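Local coordinates for protein AmbC (Sorangium cellulosum, PDB 5O15) that forms the bifunctional dehydratase-cyclase domain of ambruticin biosynthesis, probably dehydrating a polyketide intermediate and then closing its oxygen heterocycle, at residues 163-167 with 168-172; 173-176 with 177-180; 214-217 with 218-221. All blocks are in the same frame, centred on the assembly; numbering follows the deposited sequence.

Contact 1 of 3, residues 163-167 with 168-172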
loop_
_atom_site.group_PDB
_atom_site.type_symbol
_atom_site.label_atom_id
_atom_site.label_comp_id
_atom_site.label_asym_id
_atom_site.label_seq_id
_atom_site.Cartn_x
_atom_site.Cartn_y
_atom_site.Cartn_z
ATOM N N THR A 163 20.871 3.646 1.892
ATOM C CA THR A 163 21.388 3.451 3.234
ATOM C C THR A 163 21.505 4.758 4.010
ATOM O O THR A 163 21.744 4.726 5.219
ATOM C CB THR A 163 22.783 2.776 3.173
ATOM O OG1 THR A 163 23.761 3.715 2.713
ATOM C CG2 THR A 163 22.785 1.590 2.216
ATOM N N ARG A 164 21.343 5.897 3.349
ATOM C CA ARG A 164 21.447 7.165 4.043
ATOM C C ARG A 164 20.303 7.278 5.041
ATOM O O ARG A 164 19.136 6.964 4.733
ATOM C CB ARG A 164 21.436 8.300 3.050
ATOM C CG ARG A 164 21.683 9.641 3.677
ATOM C CD ARG A 164 21.739 10.677 2.604
ATOM N NE ARG A 164 22.402 11.939 2.978
ATOM C CZ ARG A 164 21.739 12.979 3.468
ATOM N NH1 ARG A 164 20.433 12.867 3.665
ATOM N NH2 ARG A 164 22.361 14.118 3.679
ATOM N N TRP A 165 20.609 7.735 6.232
ATOM C CA TRP A 165 19.647 7.790 7.315
ATOM C C TRP A 165 18.561 8.809 6.994
ATOM O O TRP A 165 18.837 9.948 6.600
ATOM C CB TRP A 165 20.404 8.204 8.574
ATOM C CG TRP A 165 19.535 8.310 9.786
ATOM C CD1 TRP A 165 18.904 9.429 10.230
ATOM C CD2 TRP A 165 19.296 7.292 10.747
ATOM N NE1 TRP A 165 18.250 9.154 11.406
ATOM C CE2 TRP A 165 18.493 7.854 11.758
ATOM C CE3 TRP A 165 19.716 5.963 10.885
ATOM C CZ2 TRP A 165 18.080 7.143 12.871
ATOM C CZ3 TRP A 165 19.311 5.248 11.995
ATOM C CH2 TRP A 165 18.500 5.850 12.987
ATOM N N VAL A 166 17.322 8.382 7.181
ATOM C CA VAL A 166 16.134 9.237 7.114
ATOM C C VAL A 166 15.447 9.037 8.450
ATOM O O VAL A 166 14.912 7.958 8.714
ATOM C CB VAL A 166 15.212 8.830 5.955
ATOM C CG1 VAL A 166 13.923 9.648 5.979
ATOM C CG2 VAL A 166 15.894 9.033 4.633
ATOM N N GLU A 167 15.462 10.054 9.312
ATOM C CA GLU A 167 14.990 9.856 10.681
ATOM C C GLU A 167 13.587 9.269 10.712
ATOM O O GLU A 167 13.317 8.343 11.469
ATOM C CB GLU A 167 15.033 11.180 11.427
ATOM C CG GLU A 167 14.650 11.115 12.883
ATOM C CD GLU A 167 15.730 10.601 13.819
ATOM O OE1 GLU A 167 16.922 10.555 13.435
ATOM O OE2 GLU A 167 15.384 10.259 14.951
ATOM N N ALA A 168 12.672 9.815 9.899
ATOM C CA ALA A 168 11.265 9.414 9.970
ATOM C C ALA A 168 11.063 7.946 9.638
ATOM O O ALA A 168 10.032 7.379 10.031
ATOM C CB ALA A 168 10.418 10.322 9.065
ATOM N N LEU A 169 11.973 7.317 8.889
ATOM C CA LEU A 169 11.922 5.887 8.632
ATOM C C LEU A 169 12.816 5.125 9.604
ATOM O O LEU A 169 12.383 4.257 10.354
ATOM C CB LEU A 169 12.325 5.577 7.194
ATOM C CG LEU A 169 11.375 6.119 6.135
ATOM C CD1 LEU A 169 11.924 5.815 4.781
ATOM C CD2 LEU A 169 9.965 5.495 6.267
ATOM N N ASP A 170 14.115 5.451 9.583
ATOM C CA ASP A 170 15.148 4.643 10.218
ATOM C C ASP A 170 15.060 4.666 11.731
ATOM O O ASP A 170 15.547 3.730 12.373
ATOM C CB ASP A 170 16.531 5.053 9.690
ATOM C CG ASP A 170 16.688 4.689 8.256
ATOM O OD1 ASP A 170 16.421 3.517 7.924
ATOM O OD2 ASP A 170 17.039 5.542 7.420
ATOM N N ALA A 171 14.523 5.714 12.338
ATOM C CA ALA A 171 14.375 5.699 13.784
ATOM C C ALA A 171 13.316 4.730 14.262
ATOM O O ALA A 171 13.264 4.427 15.457
ATOM C CB ALA A 171 14.068 7.094 14.307
ATOM N N TRP A 172 12.439 4.261 13.355
ATOM C CA TRP A 172 11.189 3.659 13.785
ATOM C C TRP A 172 10.935 2.262 13.243
ATOM O O TRP A 172 10.480 1.394 13.985
ATOM C CB TRP A 172 10.039 4.576 13.374
ATOM C CG TRP A 172 10.079 5.931 13.983
ATOM C CD1 TRP A 172 10.276 7.095 13.332
ATOM C CD2 TRP A 172 9.951 6.253 15.365
ATOM N NE1 TRP A 172 10.256 8.139 14.214
ATOM C CE2 TRP A 172 10.047 7.648 15.472
ATOM C CE3 TRP A 172 9.744 5.496 16.524
ATOM C CZ2 TRP A 172 9.913 8.317 16.688
ATOM C CZ3 TRP A 172 9.626 6.165 17.741
ATOM C CH2 TRP A 172 9.713 7.559 17.802
#
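Trp165 and Asp170 meet at the start of the short helix 167-170, where CB of Asp170 sits over one face of the indole, 3.6 Å from the centroid of the six-membered ring of Trp165 in a CH-pi contact. The indole and the aspartate run antiparallel past one another. CG of Asp170 stands anti to its own carbonyl carbon (chi1 -68°), which brings OD2 to the N-H of Val166. There OD2 of Asp170 accepts a hydrogen bond from N of Val166 at 2.9 Å, through its anti lone pair and nearly straight (169°). Val166, the N-cap, returns the link: its O accepts hydrogen bonds from Asp170 N at 2.8 Å and from Leu169 N at 3.0 Å. This turn, with two N-H groups on one carbonyl oxygen, is the compact side, and its valine and leucine face Arg223 of helix 211-225.

The outer side is looser. Trp165 NE1 reaches Glu167 OE1 at 2.8 Å, with the oxygen close to the ring plane although the N-H arrives from above the carboxylate. A bend at chi2 (79°) swings that carboxylate round, and its OE2 merely rests 3.5 Å from CB of Ala171. Trp165 and Glu167 are both exposed and touch crystal neighbours, so crystal packing may help to set their conformations.

Asp170 also forms a salt bridge through OD1 to Arg223. The carboxylate thus links the N-terminal turn of helix 167-170 to helix 211-225, and the arginine's charge probably stabilises its ionised form.

Contact 2 of 3, residues 173-176 with 177-180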
loop_
_atom_site.group_PDB
_atom_site.type_symbol
_atom_site.label_atom_id
_atom_site.label_comp_id
_atom_site.label_asym_id
_atom_site.label_seq_id
_atom_site.Cartn_x
_atom_site.Cartn_y
_atom_site.Cartn_z
ATOM N N VAL A 173 11.074 2.052 11.940
ATOM C CA VAL A 173 10.479 0.857 11.366
ATOM C C VAL A 173 11.352 -0.361 11.631
ATOM O O VAL A 173 12.571 -0.285 11.865
ATOM C CB VAL A 173 10.202 1.006 9.874
ATOM C CG1 VAL A 173 9.368 2.207 9.584
ATOM C CG2 VAL A 173 11.438 1.010 9.051
ATOM N N GLY A 174 10.703 -1.513 11.613
ATOM C CA GLY A 174 11.370 -2.774 11.733
ATOM C C GLY A 174 11.730 -3.372 10.394
ATOM O O GLY A 174 11.478 -2.797 9.327
ATOM N N PRO A 175 12.366 -4.550 10.430
ATOM C CA PRO A 175 12.985 -5.099 9.212
ATOM C C PRO A 175 12.046 -5.324 8.040
ATOM O O PRO A 175 12.466 -5.227 6.889
ATOM C CB PRO A 175 13.552 -6.437 9.706
ATOM C CG PRO A 175 13.744 -6.278 11.137
ATOM C CD PRO A 175 12.738 -5.317 11.636
ATOM N N ALA A 176 10.768 -5.638 8.277
ATOM C CA ALA A 176 9.872 -5.917 7.153
ATOM C C ALA A 176 9.659 -4.687 6.281
ATOM O O ALA A 176 9.261 -4.823 5.117
ATOM C CB ALA A 176 8.518 -6.435 7.640
ATOM N N PHE A 177 9.911 -3.494 6.815
ATOM C CA PHE A 177 9.682 -2.227 6.125
ATOM C C PHE A 177 10.990 -1.563 5.728
ATOM O O PHE A 177 11.062 -0.337 5.627
ATOM C CB PHE A 177 8.722 -1.331 6.908
ATOM C CG PHE A 177 7.369 -1.927 6.926
ATOM C CD1 PHE A 177 6.475 -1.692 5.896
ATOM C CD2 PHE A 177 6.997 -2.825 7.910
ATOM C CE1 PHE A 177 5.233 -2.318 5.873
ATOM C CE2 PHE A 177 5.789 -3.466 7.880
ATOM C CZ PHE A 177 4.902 -3.186 6.874
ATOM N N ARG A 178 11.989 -2.387 5.417
ATOM C CA ARG A 178 13.223 -1.951 4.760
ATOM C C ARG A 178 13.339 -2.784 3.491
ATOM O O ARG A 178 14.096 -3.755 3.448
ATOM C CB ARG A 178 14.447 -2.104 5.675
ATOM C CG ARG A 178 14.569 -0.973 6.677
ATOM C CD ARG A 178 15.904 -0.991 7.469
ATOM N NE ARG A 178 15.772 -1.874 8.601
ATOM C CZ ARG A 178 15.163 -1.555 9.740
ATOM N NH1 ARG A 178 14.605 -0.364 9.879
ATOM N NH2 ARG A 178 15.088 -2.437 10.738
ATOM N N GLY A 179 12.541 -2.433 2.475
ATOM C CA GLY A 179 12.397 -3.275 1.313
ATOM C C GLY A 179 12.989 -2.723 0.046
ATOM O O GLY A 179 12.651 -3.225 -1.035
ATOM N N VAL A 180 13.835 -1.713 0.121
ATOM C CA VAL A 180 14.444 -1.104 -1.054
ATOM C C VAL A 180 15.912 -1.505 -1.090
ATOM O O VAL A 180 16.696 -1.122 -0.210
ATOM C CB VAL A 180 14.329 0.421 -1.039
ATOM C CG1 VAL A 180 14.846 0.998 -2.358
ATOM C CG2 VAL A 180 12.900 0.853 -0.839
HETATM O O HOH W 1 14.374 -2.213 13.738
#
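Arg178 reaches back over the turn to Val173 because CG stands anti to its own carbonyl carbon (chi1 -80°) and the chain then bends sharply at chi3 (-85°), folding the guanidinium over the residues that precede it. The result is a worked case of an arginine closing its own turn. NH1 of Arg178 donates to Val173 O at 2.8 Å, approaching from above the carbonyl plane, while Val173 CG2 packs 3.6 Å from the same NH1. Water 1 completes a small ring: it accepts from NH2 of Arg178 at 3.1 Å and donates to Val173 O at 3.2 Å, lying at the edge of the guanidinium. One face of that flat group lies over the Gly174 carbonyl, and CD of Pro175 comes within 3.8 Å of NH2.

Beneath the arginine the backbone makes a 3-10 turn, with Phe177 N bonded to Gly174 O at 3.0 Å and Arg178 N to Pro175 O at 3.2 Å. The aromatic ring leaves on the inner side, where its CD2 touches CB of Ala176 at 3.9 Å and the ring meets His51. Asp50, from an earlier loop, accepts a hydrogen bond from Ala176 N through its carboxylate.

Gly174-Pro175-Ala176-Phe177 matches the GPxF part of a motif familiar from polyketide synthase dehydratases. Carbonyls 173 to 175 are each engaged by an N-H donor: the exposed guanidinium and its bridging water form the polar side of the turn, and the bonded backbone holds Phe177 toward the interior.

Contact 3 of 3, residues 214-217 with 218-221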
loop_
_atom_site.group_PDB
_atom_site.type_symbol
_atom_site.label_atom_id
_atom_site.label_comp_id
_atom_site.label_asym_id
_atom_site.label_seq_id
_atom_site.Cartn_x
_atom_site.Cartn_y
_atom_site.Cartn_z
ATOM N N LEU A 214 4.481 -3.345 -1.721
ATOM C CA LEU A 214 4.010 -2.072 -2.238
ATOM C C LEU A 214 4.533 -0.915 -1.377
ATOM O O LEU A 214 4.913 0.132 -1.909
ATOM C CB LEU A 214 2.486 -2.069 -2.342
ATOM C CG LEU A 214 1.898 -0.764 -2.890
ATOM C CD1 LEU A 214 2.423 -0.477 -4.305
ATOM C CD2 LEU A 214 0.347 -0.823 -2.915
ATOM N N ASP A 215 4.608 -1.102 -0.061
ATOM C CA ASP A 215 5.143 -0.042 0.785
ATOM C C ASP A 215 6.598 0.288 0.451
ATOM O O ASP A 215 7.025 1.439 0.603
ATOM C CB ASP A 215 5.017 -0.400 2.255
ATOM C CG ASP A 215 5.307 0.775 3.140
ATOM O OD1 ASP A 215 4.425 1.647 3.272
ATOM O OD2 ASP A 215 6.415 0.852 3.709
ATOM N N ALA A 216 7.352 -0.686 -0.054
ATOM C CA ALA A 216 8.737 -0.417 -0.439
ATOM C C ALA A 216 8.827 0.597 -1.567
ATOM O O ALA A 216 9.801 1.353 -1.640
ATOM C CB ALA A 216 9.442 -1.734 -0.767
ATOM N N ALA A 217 7.836 0.638 -2.470
ATOM C CA ALA A 217 7.841 1.693 -3.467
ATOM C C ALA A 217 7.714 3.066 -2.819
ATOM O O ALA A 217 8.362 4.036 -3.249
ATOM C CB ALA A 217 6.742 1.467 -4.488
ATOM N N LEU A 218 6.874 3.163 -1.779
ATOM C CA LEU A 218 6.760 4.400 -1.014
ATOM C C LEU A 218 8.057 4.727 -0.281
ATOM O O LEU A 218 8.460 5.893 -0.224
ATOM C CB LEU A 218 5.606 4.303 -0.012
ATOM C CG LEU A 218 4.241 3.916 -0.579
ATOM C CD1 LEU A 218 3.227 3.935 0.547
ATOM C CD2 LEU A 218 3.875 4.829 -1.722
ATOM N N GLN A 219 8.718 3.715 0.294
ATOM C CA GLN A 219 10.008 3.937 0.947
ATOM C C GLN A 219 11.008 4.536 -0.035
ATOM O O GLN A 219 11.784 5.423 0.326
ATOM C CB GLN A 219 10.553 2.620 1.494
ATOM C CG GLN A 219 9.753 1.993 2.624
ATOM C CD GLN A 219 10.033 0.519 2.739
ATOM O OE1 GLN A 219 11.163 0.082 2.496
ATOM N NE2 GLN A 219 9.005 -0.271 3.077
ATOM N N ALA A 220 11.035 4.022 -1.271
ATOM C CA ALA A 220 11.991 4.531 -2.249
ATOM C C ALA A 220 11.721 5.995 -2.539
ATOM O O ALA A 220 12.652 6.809 -2.611
ATOM C CB ALA A 220 11.905 3.697 -3.526
ATOM N N LEU A 221 10.446 6.344 -2.725
ATOM C CA LEU A 221 10.064 7.724 -2.925
ATOM C C LEU A 221 10.480 8.602 -1.748
ATOM O O LEU A 221 11.048 9.682 -1.930
ATOM C CB LEU A 221 8.559 7.772 -3.125
ATOM C CG LEU A 221 7.974 9.170 -3.170
ATOM C CD1 LEU A 221 8.583 9.954 -4.322
ATOM C CD2 LEU A 221 6.505 9.102 -3.335
#
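Asp215 and Gln219 pair one turn apart on helix 211-225, a helix of the double hotdog fold, and their side chains lie roughly perpendicular. The sequence from Asp215 to Gln219 matches the DxxxQ motif of polyketide synthase dehydratases; in relatives its aspartate works with a histidine elsewhere in the fold, and a similar role here is probable.

Orientation explains how the pair fits together. CG of Asp215 lies anti to the backbone N (chi1 -169°), beside its own carbonyl carbon, and this turns the carboxylate along the helix side toward the following turn. Gln219, extended beyond CG, comes back along the helix surface to meet it, passing close enough that its NE2 lies 3.5 Å from CA of Ala216. NE2 then donates to OD2 of Asp215 at 2.9 Å in an almost straight bond (177°). The hydrogen-bonded oxygen lies in the amide plane, and it is approached on its anti side, a little out of the carboxylate plane. The two flat groups are themselves 52° apart, so they meet as a twisted pair and not as a stack.

Leu218 also runs across Asp215, but with an apolar branch: its CD1 touches OD1 at 3.8 Å, so one carboxylate oxygen has an amide beside it and the other a methyl. The Leu218 side chain also touches Trp242 and Pro239 of strand 236-247, and Thr62 of helix 61-75 touches both Leu218 and Asp215.

The amide is probably held at both ends, since OE1 of Gln219 is placed to accept a hydrogen bond from Gly179 N of the neighbouring loop. The backbone adds an i to i+4 hydrogen bond between the same two residues, Gln219 N to Asp215 O at 2.9 Å.

How the contacts relate
The three contacts follow one another along the chain, with no overlap. Contact 1 opens helix 167-170, contact 2 continues directly into the loop before strand 180-186, and contact 3 comes later, on helix 211-225. The centres of contacts 1 and 2 lie about 10 Å apart, as do those of contacts 2 and 3. Between the centres of contacts 1 and 3 the distance is about 13 Å. Contacts 2 and 3 touch, with Phe177 CD1 3.4 Å from Asp215 OD2. Thus the loop 173-180 packs against the buried 214-221 part of helix 211-225, while contact 1 reaches that helix further along, through Arg223, which joins this partly exposed turn to the same helix.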